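Local atomic coordinates of neuraminidase (Influenza A virus, PDB entry 4K3Y), a protein that forms the six-bladed beta-propeller head of a neuraminidase-like surface protein of a bat influenza A virus, related to viral sialidases but of uncertain activity of its own. Residues L9-N14 and D330-C335; Q110-S115 and I124-I129; T155-I160 and F224-T229; G271-I276 and I290-G295. All coordinates share one frame; numbering follows the deposited sequence.

How the contacts relate
Six four-stranded antiparallel sheets form the blades of this propeller. Contact 1 joins the arm ahead of strand 20-26 to the loop before strand 335-343; along the chain it encloses the other three. Contact 2 is the middle hairpin of the blade 101-134. Contact 3 bridges two successive blades, 150-187 and 197-233, and contact 4 is the middle hairpin of the blade 268-311. Contacts 2 and 3 touch where Leu114 packs on Thr158 and Ile160, so neighbouring blades pack against each other here. Contacts 2 and 4 lie on opposite sides of the chain's centre, their own centres about 34 Å apart, whereas the centre of contact 1 is about 18 Å from those of contacts 3 and 4.

Contact 1: residues L9-N14 and D330-C335; sequences LVLGEN and DCQELC
The flat side-chain amide of Gln332 is approached by Gly12 in its plane and by Leu11 from above one face. Gly12 N donates to Gln332 OE1 at 3.0 Å, lying in the carbonyl plane on a lone pair. At the same oxygen end Leu11 comes in over the face, crossing the glutamine obliquely, with its CB 3.5 Å from Gln332 OE1. The nitrogen edge is also engaged: Gln332 NE2 gives a hydrogen to Glu333 O at 2.9 Å, almost exactly in the amide plane, and is held as well by Pro324 O.

The side chain reaches this position because CG stands anti to the backbone N (chi1 174°) and the chain then bends at chi2, folding the amide back toward Gly12. Glycine suits the place opposite: without a side chain its CA can lie 4.5 Å from Gln332 CA. A second bond runs between the backbones, from Gln332 N to Asn14 O at 2.7 Å, and is nearly straight, with 167° at the hydrogen.

One residue earlier, Cys331 sets its CB 3.6 Å from Asn14 O and is tied by a disulfide to Cys16, so covalent and hydrogen-bonded links join the same two parts of the chain: the N-terminal arm and the loop leading to strand 335-343. Glu333 of this loop packs on Ile130 of a second subunit. With both ends of the Gln332 amide bonded in its plane, its rotation is fixed, and a buried polar group serves to pin the arm to the propeller.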
loop_
_atom_site.group_PDB
_atom_site.type_symbol
_atom_site.label_atom_id
_atom_site.label_comp_id
_atom_site.label_asym_id
_atom_site.label_seq_id
_atom_site.Cartn_x
_atom_site.Cartn_y
_atom_site.Cartn_z
ATOM N N LEU C 9 13.827 -21.078 0.018
ATOM C CA LEU C 9 14.186 -20.724 -1.348
ATOM C C LEU C 9 15.267 -21.654 -1.900
ATOM O O LEU C 9 16.322 -21.865 -1.277
ATOM C CB LEU C 9 14.652 -19.264 -1.423
ATOM C CG LEU C 9 14.856 -18.666 -2.827
ATOM C CD1 LEU C 9 14.303 -17.261 -2.897
ATOM C CD2 LEU C 9 16.326 -18.674 -3.239
ATOM N N VAL C 10 14.988 -22.209 -3.077
ATOM C CA VAL C 10 15.924 -23.106 -3.737
ATOM C C VAL C 10 16.091 -22.741 -5.216
ATOM O O VAL C 10 15.119 -22.623 -5.970
ATOM C CB VAL C 10 15.529 -24.592 -3.541
ATOM C CG1 VAL C 10 14.039 -24.776 -3.761
ATOM C CG2 VAL C 10 16.345 -25.493 -4.457
ATOM N N LEU C 11 17.346 -22.542 -5.604
ATOM C CA LEU C 11 17.689 -22.093 -6.942
ATOM C C LEU C 11 17.915 -23.280 -7.869
ATOM O O LEU C 11 18.291 -24.369 -7.415
ATOM C CB LEU C 11 18.967 -21.247 -6.892
ATOM C CG LEU C 11 19.013 -20.035 -5.960
ATOM C CD1 LEU C 11 20.432 -19.490 -5.874
ATOM C CD2 LEU C 11 18.055 -18.947 -6.425
ATOM N N GLY C 12 17.695 -23.059 -9.165
ATOM C CA GLY C 12 18.002 -24.054 -10.178
ATOM C C GLY C 12 19.475 -24.422 -10.169
ATOM O O GLY C 12 20.346 -23.564 -10.010
ATOM N N GLU C 13 19.758 -25.707 -10.326
ATOM C CA GLU C 13 21.137 -26.152 -10.394
ATOM C C GLU C 13 21.708 -25.816 -11.760
ATOM O O GLU C 13 22.924 -25.625 -11.912
ATOM C CB GLU C 13 21.239 -27.653 -10.111
ATOM C CG GLU C 13 20.885 -28.017 -8.680
ATOM C CD GLU C 13 21.872 -27.459 -7.670
ATOM O OE1 GLU C 13 23.072 -27.321 -8.017
ATOM O OE2 GLU C 13 21.442 -27.159 -6.531
ATOM N N ASN C 14 20.828 -25.723 -12.750
ATOM C CA ASN C 14 21.277 -25.414 -14.100
ATOM C C ASN C 14 20.812 -24.065 -14.654
ATOM O O ASN C 14 19.610 -23.761 -14.710
ATOM C CB ASN C 14 20.963 -26.569 -15.056
ATOM C CG ASN C 14 22.087 -27.585 -15.111
ATOM O OD1 ASN C 14 23.266 -27.242 -14.953
ATOM N ND2 ASN C 14 21.731 -28.843 -15.328
ATOM N N ASP C 330 12.272 -24.326 -15.717
ATOM C CA ASP C 330 13.126 -25.514 -15.787
ATOM C C ASP C 330 14.634 -25.213 -15.863
ATOM O O ASP C 330 15.452 -26.120 -16.070
ATOM C CB ASP C 330 12.707 -26.376 -16.988
ATOM C CG ASP C 330 12.607 -25.571 -18.283
ATOM O OD1 ASP C 330 13.023 -24.389 -18.297
ATOM O OD2 ASP C 330 12.116 -26.124 -19.294
ATOM N N CYS C 331 14.993 -23.939 -15.715
ATOM C CA CYS C 331 16.395 -23.520 -15.666
ATOM C C CYS C 331 16.487 -22.268 -14.802
ATOM O O CYS C 331 15.479 -21.571 -14.612
ATOM C CB CYS C 331 16.947 -23.249 -17.067
ATOM S SG CYS C 331 16.057 -21.952 -17.973
ATOM N N GLN C 332 17.680 -21.987 -14.272
ATOM C CA GLN C 332 17.852 -20.863 -13.348
ATOM C C GLN C 332 18.264 -19.589 -14.096
ATOM O O GLN C 332 19.351 -19.533 -14.683
ATOM C CB GLN C 332 18.866 -21.205 -12.256
ATOM C CG GLN C 332 19.220 -20.027 -11.339
ATOM C CD GLN C 332 17.998 -19.439 -10.632
ATOM O OE1 GLN C 332 17.342 -20.118 -9.832
ATOM N NE2 GLN C 332 17.686 -18.175 -10.929
ATOM N N GLU C 333 17.400 -18.569 -14.081
ATOM C CA GLU C 333 17.678 -17.335 -14.828
ATOM C C GLU C 333 18.715 -16.417 -14.143
ATOM O O GLU C 333 18.783 -16.328 -12.910
ATOM C CB GLU C 333 16.372 -16.591 -15.162
ATOM C CG GLU C 333 16.535 -15.150 -15.690
ATOM C CD GLU C 333 16.962 -15.054 -17.162
ATOM O OE1 GLU C 333 17.841 -15.830 -17.603
ATOM O OE2 GLU C 333 16.423 -14.184 -17.885
ATOM N N LEU C 334 19.533 -15.755 -14.956
ATOM C CA LEU C 334 20.589 -14.877 -14.459
ATOM C C LEU C 334 20.407 -13.466 -15.009
ATOM O O LEU C 334 20.092 -13.266 -16.190
ATOM C CB LEU C 334 21.963 -15.432 -14.854
ATOM C CG LEU C 334 23.205 -14.791 -14.245
ATOM C CD1 LEU C 334 23.065 -14.651 -12.724
ATOM C CD2 LEU C 334 24.463 -15.594 -14.610
ATOM N N CYS C 335 20.601 -12.486 -14.140
ATOM C CA CYS C 335 20.436 -11.084 -14.515
ATOM C C CYS C 335 21.566 -10.219 -13.971
ATOM O O CYS C 335 22.325 -10.644 -13.093
ATOM C CB CYS C 335 19.120 -10.545 -13.943
ATOM S SG CYS C 335 17.651 -11.416 -14.491
#

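Contact 2: residues Q110-S115 and I124-I129; sequences QWTVLS and ILYGGI
Thr112 faces Tyr126, Val113 faces Leu125 and Leu114 faces Ile124 in an antiparallel hairpin whose segment axes approach to 4.7 Å, their directions 164° apart. These are the two middle strands of a four-stranded propeller blade. Val113 and Leu125 form the hydrogen-bonded pair, with Val113 N to Leu125 O at 2.8 Å and a return bond from Leu125 N to Val113 O. Beyond them Gly127 N donates to Trp111 O, and a type II' turn from Tyr126 to Ile129 leads to the outer strand; glycine accepts the positive phi of Gly127 (66°) readily.

On the face bearing Thr112, Leu114 and Ile124, branched side chains pack side by side: Thr112 CG2 is 3.9 Å from Ile124 CG2, while Leu114 CD2 meets Ile124 CD1. Val113 and Leu125 make a looser pair on the other face, where beta-branched and aliphatic residues suit a buried sheet.

A chi1 of -168° carries the Tyr126 ring across to Gln110, one face turned to its CB. The hydroxyl bonds Asp107, which also takes the backbone N of Gln110. Thr112 OG1 lies in the ring plane, 3.3 Å from Tyr126 CD1, and Gln110 CB makes a CH-pi contact over the face, 3.8 Å from the ring centroid.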
loop_
_atom_site.group_PDB
_atom_site.type_symbol
_atom_site.label_atom_id
_atom_site.label_comp_id
_atom_site.label_asym_id
_atom_site.label_seq_id
_atom_site.Cartn_x
_atom_site.Cartn_y
_atom_site.Cartn_z
ATOM N N GLN C 110 12.468 -15.067 5.472
ATOM C CA GLN C 110 12.615 -13.628 5.637
ATOM C C GLN C 110 13.805 -12.997 4.890
ATOM O O GLN C 110 14.736 -13.693 4.437
ATOM C CB GLN C 110 12.688 -13.286 7.125
ATOM C CG GLN C 110 11.565 -12.390 7.594
ATOM C CD GLN C 110 10.366 -13.162 8.058
ATOM O OE1 GLN C 110 10.474 -14.325 8.439
ATOM N NE2 GLN C 110 9.206 -12.523 8.026
ATOM N N TRP C 111 13.760 -11.670 4.762
ATOM C CA TRP C 111 14.914 -10.911 4.294
ATOM C C TRP C 111 16.014 -10.815 5.359
ATOM O O TRP C 111 15.771 -10.363 6.500
ATOM C CB TRP C 111 14.512 -9.490 3.880
ATOM C CG TRP C 111 13.826 -9.437 2.576
ATOM C CD1 TRP C 111 12.489 -9.279 2.358
ATOM C CD2 TRP C 111 14.437 -9.546 1.281
ATOM N NE1 TRP C 111 12.225 -9.288 1.007
ATOM C CE2 TRP C 111 13.404 -9.445 0.322
ATOM C CE3 TRP C 111 15.753 -9.714 0.842
ATOM C CZ2 TRP C 111 13.648 -9.517 -1.056
ATOM C CZ3 TRP C 111 15.995 -9.785 -0.533
ATOM C CH2 TRP C 111 14.947 -9.688 -1.460
ATOM N N THR C 112 17.218 -11.240 4.976
ATOM C CA THR C 112 18.426 -10.959 5.740
ATOM C C THR C 112 19.102 -9.694 5.183
ATOM O O THR C 112 19.344 -9.567 3.973
ATOM C CB THR C 112 19.413 -12.125 5.670
ATOM O OG1 THR C 112 18.756 -13.338 6.077
ATOM C CG2 THR C 112 20.610 -11.842 6.563
ATOM N N VAL C 113 19.398 -8.750 6.066
ATOM C CA VAL C 113 20.044 -7.517 5.650
ATOM C C VAL C 113 21.306 -7.256 6.469
ATOM O O VAL C 113 21.237 -7.043 7.686
ATOM C CB VAL C 113 19.090 -6.324 5.802
ATOM C CG1 VAL C 113 19.815 -5.014 5.508
ATOM C CG2 VAL C 113 17.878 -6.493 4.895
ATOM N N LEU C 114 22.463 -7.280 5.809
ATOM C CA LEU C 114 23.703 -6.880 6.473
ATOM C C LEU C 114 23.967 -5.410 6.224
ATOM O O LEU C 114 24.084 -4.985 5.076
ATOM C CB LEU C 114 24.889 -7.710 6.006
ATOM C CG LEU C 114 24.709 -9.191 6.326
ATOM C CD1 LEU C 114 24.103 -9.911 5.122
ATOM C CD2 LEU C 114 26.021 -9.824 6.756
ATOM N N SER C 115 24.055 -4.640 7.304
ATOM C CA SER C 115 24.215 -3.196 7.205
ATOM C C SER C 115 25.380 -2.695 8.063
ATOM O O SER C 115 25.441 -2.970 9.264
ATOM C CB SER C 115 22.909 -2.493 7.597
ATOM O OG SER C 115 22.996 -1.090 7.389
ATOM N N ILE C 124 23.222 -7.360 11.708
ATOM C CA ILE C 124 22.439 -8.263 10.864
ATOM C C ILE C 124 20.954 -8.217 11.233
ATOM O O ILE C 124 20.577 -8.428 12.392
ATOM C CB ILE C 124 22.963 -9.713 10.918
ATOM C CG1 ILE C 124 24.474 -9.732 10.640
ATOM C CG2 ILE C 124 22.190 -10.595 9.936
ATOM C CD1 ILE C 124 25.088 -11.112 10.611
ATOM N N LEU C 125 20.111 -7.919 10.247
ATOM C CA LEU C 125 18.668 -7.904 10.477
ATOM C C LEU C 125 17.959 -9.027 9.716
ATOM O O LEU C 125 18.186 -9.226 8.518
ATOM C CB LEU C 125 18.057 -6.538 10.153
ATOM C CG LEU C 125 18.586 -5.349 10.958
ATOM C CD1 LEU C 125 19.783 -4.715 10.240
ATOM C CD2 LEU C 125 17.499 -4.328 11.208
ATOM N N TYR C 126 17.118 -9.767 10.438
ATOM C CA TYR C 126 16.327 -10.847 9.862
ATOM C C TYR C 126 14.856 -10.537 10.127
ATOM O O TYR C 126 14.441 -10.449 11.284
ATOM C CB TYR C 126 16.722 -12.152 10.519
ATOM C CG TYR C 126 16.183 -13.361 9.818
ATOM C CD1 TYR C 126 16.763 -13.812 8.642
ATOM C CD2 TYR C 126 15.095 -14.063 10.333
ATOM C CE1 TYR C 126 16.282 -14.934 7.992
ATOM C CE2 TYR C 126 14.600 -15.189 9.691
ATOM C CZ TYR C 126 15.194 -15.623 8.516
ATOM O OH TYR C 126 14.709 -16.740 7.861
ATOM N N GLY C 127 14.062 -10.386 9.068
ATOM C CA GLY C 127 12.832 -9.619 9.190
ATOM C C GLY C 127 13.331 -8.218 9.468
ATOM O O GLY C 127 14.291 -7.753 8.817
ATOM N N GLY C 128 12.735 -7.537 10.439
ATOM C CA GLY C 128 13.308 -6.275 10.874
ATOM C C GLY C 128 14.079 -6.430 12.166
ATOM O O GLY C 128 14.437 -5.435 12.797
ATOM N N ILE C 129 14.332 -7.682 12.544
ATOM C CA ILE C 129 14.896 -8.023 13.847
ATOM C C ILE C 129 16.417 -8.169 13.797
ATOM O O ILE C 129 16.947 -8.931 12.979
ATOM C CB ILE C 129 14.326 -9.367 14.348
ATOM C CG1 ILE C 129 12.796 -9.380 14.279
ATOM C CG2 ILE C 129 14.824 -9.684 15.752
ATOM C CD1 ILE C 129 12.140 -8.363 15.157
#

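Contact 3: residues T155-I160 and F224-T229; sequences TCYTII and FDQSFT
Tyr157 reaches from the second strand of one propeller blade to the turn between the third and fourth strands of the next, so the contact is side-chain packing between neighbouring blades. With chi1 at -50°, CG lies beside the backbone N and the ring is sent out toward Phe224, Gln226 and Phe228.

At the root, Tyr157 CB meets the edge of the Phe224 ring, close to its plane, with 4.0 Å to Phe224 CE2. CG comes near the same carbon, the two side chains crossing at a slant. Farther along, Tyr157 CD2 touches Phe228 CE1 at 3.7 Å, each atom lying near the plane of the other's ring; this is an edge contact rather than a stack, and CE2 follows the same carbon a little farther off. At the tip, the hydroxyl lies against CB of Gln226, while Thr155 OG1 of its own strand donates to Tyr157 OH at 2.8 Å. A tyrosine suits this path, having an apolar ring for the buried stem and an oxygen at the tip, bonded by Thr155 OG1.

Ile159, two residues on along the strand, sends its CD1 to Phe224 CE1 at 4.4 Å. Arg175, of the adjacent strand 170-177 in the same blade as Tyr157, bonds Gln226 O, lies in cation-pi contact with Phe228 and also touches Tyr157, tying the turn to that strand.

The turn itself, a type I from Asp225 to Phe228, is closed by Phe228 N bonding to Asp225 O. Asp225 OD1 ties it further, reached from opposite faces of its carboxylate by Thr229 N at 3.2 Å and Ser227 OG at 2.6 Å.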
loop_
_atom_site.group_PDB
_atom_site.type_symbol
_atom_site.label_atom_id
_atom_site.label_comp_id
_atom_site.label_asym_id
_atom_site.label_seq_id
_atom_site.Cartn_x
_atom_site.Cartn_y
_atom_site.Cartn_z
ATOM N N THR C 155 20.190 -21.769 4.134
ATOM C CA THR C 155 21.412 -21.062 4.532
ATOM C C THR C 155 21.768 -19.910 3.575
ATOM O O THR C 155 21.548 -19.998 2.361
ATOM C CB THR C 155 22.629 -22.012 4.742
ATOM O OG1 THR C 155 23.182 -22.386 3.475
ATOM C CG2 THR C 155 22.221 -23.263 5.526
ATOM N N CYS C 156 22.296 -18.825 4.136
ATOM C CA CYS C 156 22.699 -17.669 3.339
ATOM C C CYS C 156 24.186 -17.411 3.472
ATOM O O CYS C 156 24.746 -17.493 4.565
ATOM C CB CYS C 156 21.933 -16.421 3.762
ATOM S SG CYS C 156 20.152 -16.543 3.524
ATOM N N TYR C 157 24.827 -17.088 2.357
ATOM C CA TYR C 157 26.267 -16.809 2.363
ATOM C C TYR C 157 26.589 -15.362 1.934
ATOM O O TYR C 157 25.920 -14.785 1.071
ATOM C CB TYR C 157 27.017 -17.836 1.505
ATOM C CG TYR C 157 26.657 -19.278 1.823
ATOM C CD1 TYR C 157 25.588 -19.914 1.185
ATOM C CD2 TYR C 157 27.383 -20.005 2.763
ATOM C CE1 TYR C 157 25.259 -21.234 1.473
ATOM C CE2 TYR C 157 27.062 -21.325 3.054
ATOM C CZ TYR C 157 26.002 -21.934 2.408
ATOM O OH TYR C 157 25.690 -23.241 2.705
ATOM N N THR C 158 27.589 -14.767 2.573
ATOM C CA THR C 158 28.010 -13.416 2.233
ATOM C C THR C 158 29.496 -13.268 2.524
ATOM O O THR C 158 30.064 -14.066 3.281
ATOM C CB THR C 158 27.206 -12.343 3.002
ATOM O OG1 THR C 158 27.586 -11.035 2.549
ATOM C CG2 THR C 158 27.444 -12.451 4.507
ATOM N N ILE C 159 30.125 -12.262 1.914
ATOM C CA ILE C 159 31.546 -12.010 2.122
ATOM C C ILE C 159 31.751 -10.614 2.708
ATOM O O ILE C 159 31.128 -9.660 2.256
ATOM C CB ILE C 159 32.334 -12.194 0.814
ATOM C CG1 ILE C 159 32.113 -13.612 0.279
ATOM C CG2 ILE C 159 33.825 -11.935 1.045
ATOM C CD1 ILE C 159 32.391 -13.804 -1.204
ATOM N N ILE C 160 32.604 -10.504 3.725
ATOM C CA ILE C 160 32.858 -9.217 4.379
ATOM C C ILE C 160 34.340 -8.865 4.384
ATOM O O ILE C 160 35.193 -9.719 4.627
ATOM C CB ILE C 160 32.308 -9.195 5.813
ATOM C CG1 ILE C 160 30.792 -9.419 5.781
ATOM C CG2 ILE C 160 32.651 -7.880 6.528
ATOM C CD1 ILE C 160 30.139 -9.316 7.127
ATOM N N PHE C 224 32.872 -21.439 -4.311
ATOM C CA PHE C 224 32.858 -22.197 -3.063
ATOM C C PHE C 224 31.550 -22.964 -2.869
ATOM O O PHE C 224 30.502 -22.569 -3.396
ATOM C CB PHE C 224 33.116 -21.277 -1.859
ATOM C CG PHE C 224 32.070 -20.215 -1.666
ATOM C CD1 PHE C 224 32.191 -18.985 -2.292
ATOM C CD2 PHE C 224 30.958 -20.444 -0.848
ATOM C CE1 PHE C 224 31.222 -18.001 -2.106
ATOM C CE2 PHE C 224 29.981 -19.462 -0.658
ATOM C CZ PHE C 224 30.114 -18.245 -1.278
ATOM N N ASP C 225 31.621 -24.065 -2.123
ATOM C CA ASP C 225 30.427 -24.837 -1.791
ATOM C C ASP C 225 30.062 -24.629 -0.327
ATOM O O ASP C 225 30.708 -23.830 0.365
ATOM C CB ASP C 225 30.588 -26.328 -2.136
ATOM C CG ASP C 225 31.893 -26.924 -1.619
ATOM O OD1 ASP C 225 32.257 -26.658 -0.452
ATOM O OD2 ASP C 225 32.550 -27.664 -2.387
ATOM N N GLN C 226 29.032 -25.343 0.136
ATOM C CA GLN C 226 28.491 -25.134 1.480
ATOM C C GLN C 226 29.450 -25.558 2.588
ATOM O O GLN C 226 29.310 -25.122 3.735
ATOM C CB GLN C 226 27.136 -25.828 1.644
ATOM C CG GLN C 226 27.107 -27.293 1.250
ATOM C CD GLN C 226 25.698 -27.855 1.259
ATOM O OE1 GLN C 226 24.810 -27.330 1.933
ATOM N NE2 GLN C 226 25.483 -28.923 0.503
ATOM N N SER C 227 30.426 -26.396 2.242
ATOM C CA SER C 227 31.431 -26.847 3.201
ATOM C C SER C 227 32.599 -25.860 3.311
ATOM O O SER C 227 33.623 -26.167 3.918
ATOM C CB SER C 227 31.927 -28.253 2.834
ATOM O OG SER C 227 32.152 -28.386 1.440
ATOM N N PHE C 228 32.422 -24.675 2.727
ATOM C CA PHE C 228 33.468 -23.645 2.638
ATOM C C PHE C 228 34.745 -24.110 1.938
ATOM O O PHE C 228 35.852 -23.661 2.250
ATOM C CB PHE C 228 33.794 -23.037 4.004
ATOM C CG PHE C 228 32.744 -22.098 4.510
ATOM C CD1 PHE C 228 31.768 -21.599 3.658
ATOM C CD2 PHE C 228 32.730 -21.709 5.841
ATOM C CE1 PHE C 228 30.793 -20.728 4.126
ATOM C CE2 PHE C 228 31.755 -20.837 6.315
ATOM C CZ PHE C 228 30.792 -20.346 5.452
ATOM N N THR C 229 34.584 -25.003 0.975
ATOM C CA THR C 229 35.696 -25.379 0.126
ATOM C C THR C 229 35.768 -24.406 -1.058
ATOM O O THR C 229 34.889 -24.378 -1.935
ATOM C CB THR C 229 35.563 -26.834 -0.349
ATOM O OG1 THR C 229 35.469 -27.702 0.792
ATOM C CG2 THR C 229 36.760 -27.218 -1.198
#

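Contact 4: residues G271-I276 and I290-G295; sequences GSNSWI and IYKFLG
Ser274 and Phe293 exchange backbone hydrogen bonds, Ser274 N to Phe293 O at 2.9 Å and Phe293 N to Ser274 O at 2.7 Å, and Ile276 with Tyr291 repeats the pattern two residues on. Gly295 N adds a bond to Ser272 O where the strands part; glycine fits the positive phi there (113°). Ser274 OG, near Gly295 O, accepts from Gly271 N at 3.2 Å and so helps fix the bend entering the hairpin.

Among the CH-pi and apolar contacts, Lys292 lays its CB over the six-membered ring of Trp275, 3.8 Å from its centroid. A chi1 of -169° sets CB and CG over the ring, where the lysine's long aliphatic part suits the indole face; bends beyond CG bring NZ to Asn19, which it bonds rather than the nearby Asn273 ND2, a fellow donor. Ile290 CG1 also touches the indole, 3.8 Å from Trp275 CE3. On the other face Ile276 CD1 packs against Phe293 CE2, both residues buried and suited to apolar contact.

The pair forms the middle hairpin of its blade, flanked by strands 268-269 and 306-311; Trp21 of strand 20-26 meets Trp275 edge-to-face, joining this blade to the next one round the propeller.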
loop_
_atom_site.group_PDB
_atom_site.type_symbol
_atom_site.label_atom_id
_atom_site.label_comp_id
_atom_site.label_asym_id
_atom_site.label_seq_id
_atom_site.Cartn_x
_atom_site.Cartn_y
_atom_site.Cartn_z
ATOM N N GLY C 271 30.828 -19.809 -17.365
ATOM C CA GLY C 271 29.912 -20.832 -17.825
ATOM C C GLY C 271 30.480 -21.635 -18.970
ATOM O O GLY C 271 31.686 -21.590 -19.249
ATOM N N SER C 272 29.602 -22.397 -19.612
ATOM C CA SER C 272 29.906 -23.013 -20.891
ATOM C C SER C 272 30.224 -21.840 -21.793
ATOM O O SER C 272 31.227 -21.823 -22.523
ATOM C CB SER C 272 28.668 -23.734 -21.393
ATOM O OG SER C 272 27.501 -23.072 -20.925
ATOM N N ASN C 273 29.344 -20.847 -21.707
ATOM C CA ASN C 273 29.568 -19.537 -22.284
ATOM C C ASN C 273 29.887 -18.572 -21.172
ATOM O O ASN C 273 29.191 -18.526 -20.154
ATOM C CB ASN C 273 28.332 -19.064 -23.044
ATOM C CG ASN C 273 28.302 -19.574 -24.465
ATOM O OD1 ASN C 273 29.211 -20.297 -24.899
ATOM N ND2 ASN C 273 27.259 -19.205 -25.203
ATOM N N SER C 274 30.950 -17.809 -21.368
ATOM C CA SER C 274 31.367 -16.840 -20.369
ATOM C C SER C 274 31.143 -15.409 -20.826
ATOM O O SER C 274 30.997 -15.130 -22.014
ATOM C CB SER C 274 32.827 -17.057 -19.980
ATOM O OG SER C 274 32.946 -18.145 -19.082
ATOM N N TRP C 275 31.107 -14.501 -19.867
ATOM C CA TRP C 275 30.842 -13.111 -20.173
ATOM C C TRP C 275 31.713 -12.210 -19.316
ATOM O O TRP C 275 31.991 -12.515 -18.147
ATOM C CB TRP C 275 29.377 -12.771 -19.883
ATOM C CG TRP C 275 28.340 -13.583 -20.616
ATOM C CD1 TRP C 275 27.770 -14.758 -20.200
ATOM C CD2 TRP C 275 27.698 -13.244 -21.861
ATOM N NE1 TRP C 275 26.831 -15.180 -21.118
ATOM C CE2 TRP C 275 26.766 -14.271 -22.145
ATOM C CE3 TRP C 275 27.824 -12.177 -22.765
ATOM C CZ2 TRP C 275 25.971 -14.267 -23.302
ATOM C CZ3 TRP C 275 27.028 -12.174 -23.916
ATOM C CH2 TRP C 275 26.115 -13.213 -24.171
ATOM N N ILE C 276 32.138 -11.098 -19.904
ATOM C CA ILE C 276 32.739 -10.020 -19.145
ATOM C C ILE C 276 31.975 -8.748 -19.445
ATOM O O ILE C 276 31.884 -8.336 -20.607
ATOM C CB ILE C 276 34.180 -9.789 -19.538
ATOM C CG1 ILE C 276 34.994 -11.059 -19.301
ATOM C CG2 ILE C 276 34.746 -8.623 -18.739
ATOM C CD1 ILE C 276 36.370 -10.971 -19.845
ATOM N N ILE C 290 29.234 -5.970 -22.976
ATOM C CA ILE C 290 29.369 -7.298 -22.400
ATOM C C ILE C 290 29.781 -8.248 -23.525
ATOM O O ILE C 290 29.180 -8.271 -24.608
ATOM C CB ILE C 290 28.088 -7.754 -21.600
ATOM C CG1 ILE C 290 28.375 -9.016 -20.780
ATOM C CG2 ILE C 290 26.847 -7.912 -22.513
ATOM C CD1 ILE C 290 27.283 -9.364 -19.762
ATOM N N TYR C 291 30.846 -8.995 -23.268
ATOM C CA TYR C 291 31.515 -9.784 -24.292
ATOM C C TYR C 291 31.323 -11.263 -23.999
ATOM O O TYR C 291 31.598 -11.715 -22.882
ATOM C CB TYR C 291 33.003 -9.442 -24.260
ATOM C CG TYR C 291 33.792 -9.804 -25.485
ATOM C CD1 TYR C 291 33.191 -10.380 -26.594
ATOM C CD2 TYR C 291 35.154 -9.564 -25.532
ATOM C CE1 TYR C 291 33.937 -10.709 -27.714
ATOM C CE2 TYR C 291 35.901 -9.886 -26.633
ATOM C CZ TYR C 291 35.297 -10.456 -27.721
ATOM O OH TYR C 291 36.079 -10.770 -28.807
ATOM N N LYS C 292 30.840 -12.011 -24.992
ATOM C CA LYS C 292 30.627 -13.449 -24.829
ATOM C C LYS C 292 31.892 -14.201 -25.226
ATOM O O LYS C 292 32.551 -13.866 -26.226
ATOM C CB LYS C 292 29.454 -13.935 -25.684
ATOM C CG LYS C 292 29.002 -15.363 -25.366
ATOM C CD LYS C 292 28.567 -16.139 -26.619
ATOM C CE LYS C 292 27.164 -15.769 -27.081
ATOM N NZ LYS C 292 26.455 -16.936 -27.673
ATOM N N PHE C 293 32.231 -15.210 -24.432
ATOM C CA PHE C 293 33.389 -16.044 -24.706
ATOM C C PHE C 293 32.946 -17.498 -24.806
ATOM O O PHE C 293 32.124 -17.960 -24.006
ATOM C CB PHE C 293 34.455 -15.864 -23.617
ATOM C CG PHE C 293 35.134 -14.510 -23.643
ATOM C CD1 PHE C 293 36.215 -14.283 -24.484
ATOM C CD2 PHE C 293 34.698 -13.468 -22.827
ATOM C CE1 PHE C 293 36.848 -13.045 -24.523
ATOM C CE2 PHE C 293 35.326 -12.234 -22.865
ATOM C CZ PHE C 293 36.411 -12.024 -23.714
ATOM N N LEU C 294 33.475 -18.211 -25.798
ATOM C CA LEU C 294 33.134 -19.619 -25.980
ATOM C C LEU C 294 34.087 -20.458 -25.133
ATOM O O LEU C 294 35.228 -20.700 -25.534
ATOM C CB LEU C 294 33.231 -20.008 -27.460
ATOM C CG LEU C 294 32.511 -19.111 -28.480
ATOM C CD1 LEU C 294 32.853 -19.513 -29.900
ATOM C CD2 LEU C 294 31.015 -19.143 -28.280
ATOM N N GLY C 295 33.623 -20.879 -23.955
ATOM C CA GLY C 295 34.470 -21.562 -22.987
ATOM C C GLY C 295 34.750 -20.790 -21.698
ATOM O O GLY C 295 34.195 -19.717 -21.467
#